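Local structure of putative lipoprotein LppA (Mycobacterium tuberculosis, 2V7S) at residues N167-F171 / N182-F188. The protein is a putative lipoprotein of unknown function, confined to pathogenic mycobacteria and probably attached to the cell membrane through a lipid. Numbering follows the deposited sequence.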
loop_
_atom_site.group_PDB
_atom_site.type_symbol
_atom_site.label_atom_id
_atom_site.label_comp_id
_atom_site.label_asym_id
_atom_site.label_seq_id
_atom_site.Cartn_x
_atom_site.Cartn_y
_atom_site.Cartn_z
ATOM N N ASN A 167 -7.269 1.401 -19.857
ATOM C CA ASN A 167 -8.336 1.113 -18.922
ATOM C C ASN A 167 -8.079 -0.237 -18.254
ATOM O O ASN A 167 -8.986 -0.888 -17.733
ATOM C CB ASN A 167 -9.678 1.171 -19.664
ATOM C CG ASN A 167 -10.888 1.300 -18.730
ATOM O OD1 ASN A 167 -10.814 1.920 -17.660
ATOM N ND2 ASN A 167 -12.030 0.757 -19.170
ATOM N N GLY A 168 -6.813 -0.637 -18.222
ATOM C CA GLY A 168 -6.458 -1.931 -17.652
ATOM C C GLY A 168 -6.698 -3.152 -18.550
ATOM O O GLY A 168 -6.410 -4.280 -18.122
ATOM N N TYR A 169 -7.149 -2.927 -19.789
ATOM C CA TYR A 169 -7.259 -4.010 -20.799
ATOM C C TYR A 169 -6.073 -4.029 -21.739
ATOM O O TYR A 169 -5.351 -3.002 -21.906
ATOM C CB TYR A 169 -8.560 -3.908 -21.625
ATOM C CG TYR A 169 -9.798 -4.047 -20.784
ATOM C CD1 TYR A 169 -10.237 -2.969 -19.988
ATOM C CD2 TYR A 169 -10.543 -5.237 -20.777
ATOM C CE1 TYR A 169 -11.382 -3.066 -19.222
ATOM C CE2 TYR A 169 -11.683 -5.351 -19.968
ATOM C CZ TYR A 169 -12.067 -4.248 -19.193
ATOM O OH TYR A 169 -13.180 -4.300 -18.413
ATOM N N GLU A 170 -5.847 -5.206 -22.342
ATOM C CA GLU A 170 -4.799 -5.333 -23.349
ATOM C C GLU A 170 -5.286 -6.338 -24.390
ATOM O O GLU A 170 -5.667 -7.431 -24.027
ATOM C CB GLU A 170 -3.427 -5.727 -22.740
ATOM C CG GLU A 170 -2.289 -5.925 -23.836
ATOM C CD GLU A 170 -0.917 -6.355 -23.292
ATOM O OE1 GLU A 170 -0.767 -6.610 -22.075
ATOM O OE2 GLU A 170 0.048 -6.449 -24.083
ATOM N N PHE A 171 -5.301 -5.935 -25.664
ATOM C CA PHE A 171 -5.707 -6.809 -26.775
ATOM C C PHE A 171 -4.503 -6.987 -27.630
ATOM O O PHE A 171 -3.898 -6.002 -28.029
ATOM C CB PHE A 171 -6.820 -6.155 -27.613
ATOM C CG PHE A 171 -8.140 -5.982 -26.872
ATOM C CD1 PHE A 171 -8.249 -5.112 -25.791
ATOM C CD2 PHE A 171 -9.277 -6.684 -27.278
ATOM C CE1 PHE A 171 -9.480 -4.954 -25.125
ATOM C CE2 PHE A 171 -10.485 -6.541 -26.599
ATOM C CZ PHE A 171 -10.588 -5.679 -25.535
ATOM N N ASN A 182 -4.968 -12.605 -28.147
ATOM C CA ASN A 182 -5.140 -12.723 -26.714
ATOM C C ASN A 182 -5.696 -11.441 -26.132
ATOM O O ASN A 182 -5.504 -10.378 -26.706
ATOM C CB ASN A 182 -3.831 -13.081 -26.047
ATOM C CG ASN A 182 -3.507 -14.537 -26.205
ATOM O OD1 ASN A 182 -4.051 -15.382 -25.479
ATOM N ND2 ASN A 182 -2.629 -14.854 -27.159
ATOM N N ILE A 183 -6.419 -11.582 -25.026
ATOM C CA ILE A 183 -6.991 -10.434 -24.357
ATOM C C ILE A 183 -6.867 -10.650 -22.864
ATOM O O ILE A 183 -7.257 -11.722 -22.346
ATOM C CB ILE A 183 -8.511 -10.243 -24.707
ATOM C CG1 ILE A 183 -8.779 -10.264 -26.226
ATOM C CG2 ILE A 183 -9.067 -8.933 -24.075
ATOM C CD1 ILE A 183 -10.258 -10.337 -26.571
ATOM N N THR A 184 -6.394 -9.620 -22.174
ATOM C CA THR A 184 -6.377 -9.622 -20.727
ATOM C C THR A 184 -7.195 -8.427 -20.291
ATOM O O THR A 184 -7.108 -7.347 -20.895
ATOM C CB THR A 184 -4.931 -9.486 -20.207
ATOM O OG1 THR A 184 -4.181 -10.586 -20.715
ATOM C CG2 THR A 184 -4.884 -9.555 -18.683
ATOM N N GLY A 185 -7.994 -8.622 -19.260
ATOM C CA GLY A 185 -8.860 -7.529 -18.804
ATOM C C GLY A 185 -8.288 -6.778 -17.620
ATOM O O GLY A 185 -7.183 -7.025 -17.155
ATOM N N ASP A 186 -9.071 -5.816 -17.145
ATOM C CA ASP A 186 -8.761 -5.077 -15.967
ATOM C C ASP A 186 -8.920 -6.036 -14.776
ATOM O O ASP A 186 -9.348 -7.177 -14.964
ATOM C CB ASP A 186 -9.751 -3.906 -15.897
ATOM C CG ASP A 186 -9.421 -2.911 -14.815
ATOM O OD1 ASP A 186 -8.294 -2.890 -14.329
ATOM O OD2 ASP A 186 -10.305 -2.108 -14.488
ATOM N N CYS A 187 -8.568 -5.562 -13.574
ATOM C CA CYS A 187 -8.637 -6.319 -12.340
ATOM C C CYS A 187 -10.095 -6.372 -11.865
ATOM O O CYS A 187 -10.795 -5.342 -11.900
ATOM C CB CYS A 187 -7.722 -5.650 -11.265
ATOM S SG CYS A 187 -7.704 -6.540 -9.687
ATOM N N PHE A 188 -10.575 -7.554 -11.468
ATOM C CA PHE A 188 -11.950 -7.676 -10.907
ATOM C C PHE A 188 -11.851 -8.546 -9.684
ATOM O O PHE A 188 -11.079 -9.464 -9.676
ATOM C CB PHE A 188 -12.939 -8.367 -11.885
ATOM C CG PHE A 188 -13.232 -7.575 -13.138
ATOM C CD1 PHE A 188 -12.309 -7.552 -14.189
ATOM C CD2 PHE A 188 -14.418 -6.840 -13.267
ATOM C CE1 PHE A 188 -12.547 -6.784 -15.353
ATOM C CE2 PHE A 188 -14.689 -6.089 -14.451
ATOM C CZ PHE A 188 -13.726 -6.082 -15.497
HETATM O O HOH W 1 -3.212 -9.738 -23.833
#
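Y169 lays one face of its ring over the backbone that joins G185 to D186, an example of side-chain packing taking over where the cross-strand hydrogen bonds of a beta hairpin stop. D186 N stands above the middle of the ring, while Y169 CD2 at the rim meets G185 CA at 3.5 Å. With its CG anti to the carbonyl carbon and beside the backbone N (chi1 -62°), Y169 directs its ring across the backbone of 185-186. D186 CB adds an off-centre CH-pi contact, 4.3 Å from the centroid of the Y169 ring, and the carboxylate plane is tilted 55° from the ring. At the far end, Y169 OH lies at the edge of the F188 ring, in its plane, 3.5 Å from F188 CZ.

Beyond Y169 the antiparallel strands are in regular register. E170 and T184 form a hydrogen-bonded pair, E170 N to T184 O at 2.9 Å and T184 N to E170 O at 3.0 Å. F171 and I183, the next, non-hydrogen-bonded pair, project from the other face of the sheet, where the I183 CG2 methyl sits almost centrally over the F171 ring, 3.8 Å from its centroid.

The D186 carboxylate is also claimed from outside: OD2 makes a salt bridge with K56 and a hydrogen bond with T37 of the second subunit. R114 donates to both G168 O and G185 O, two acceptors 3.0 Å apart that cannot bond each other, at the open end of the hairpin. Strands 169-175 and 179-184 are central in the six-stranded antiparallel sheet, flanked by strands 160-166 and 120-122, and helix 59-80 packs against F171, I183 and F188.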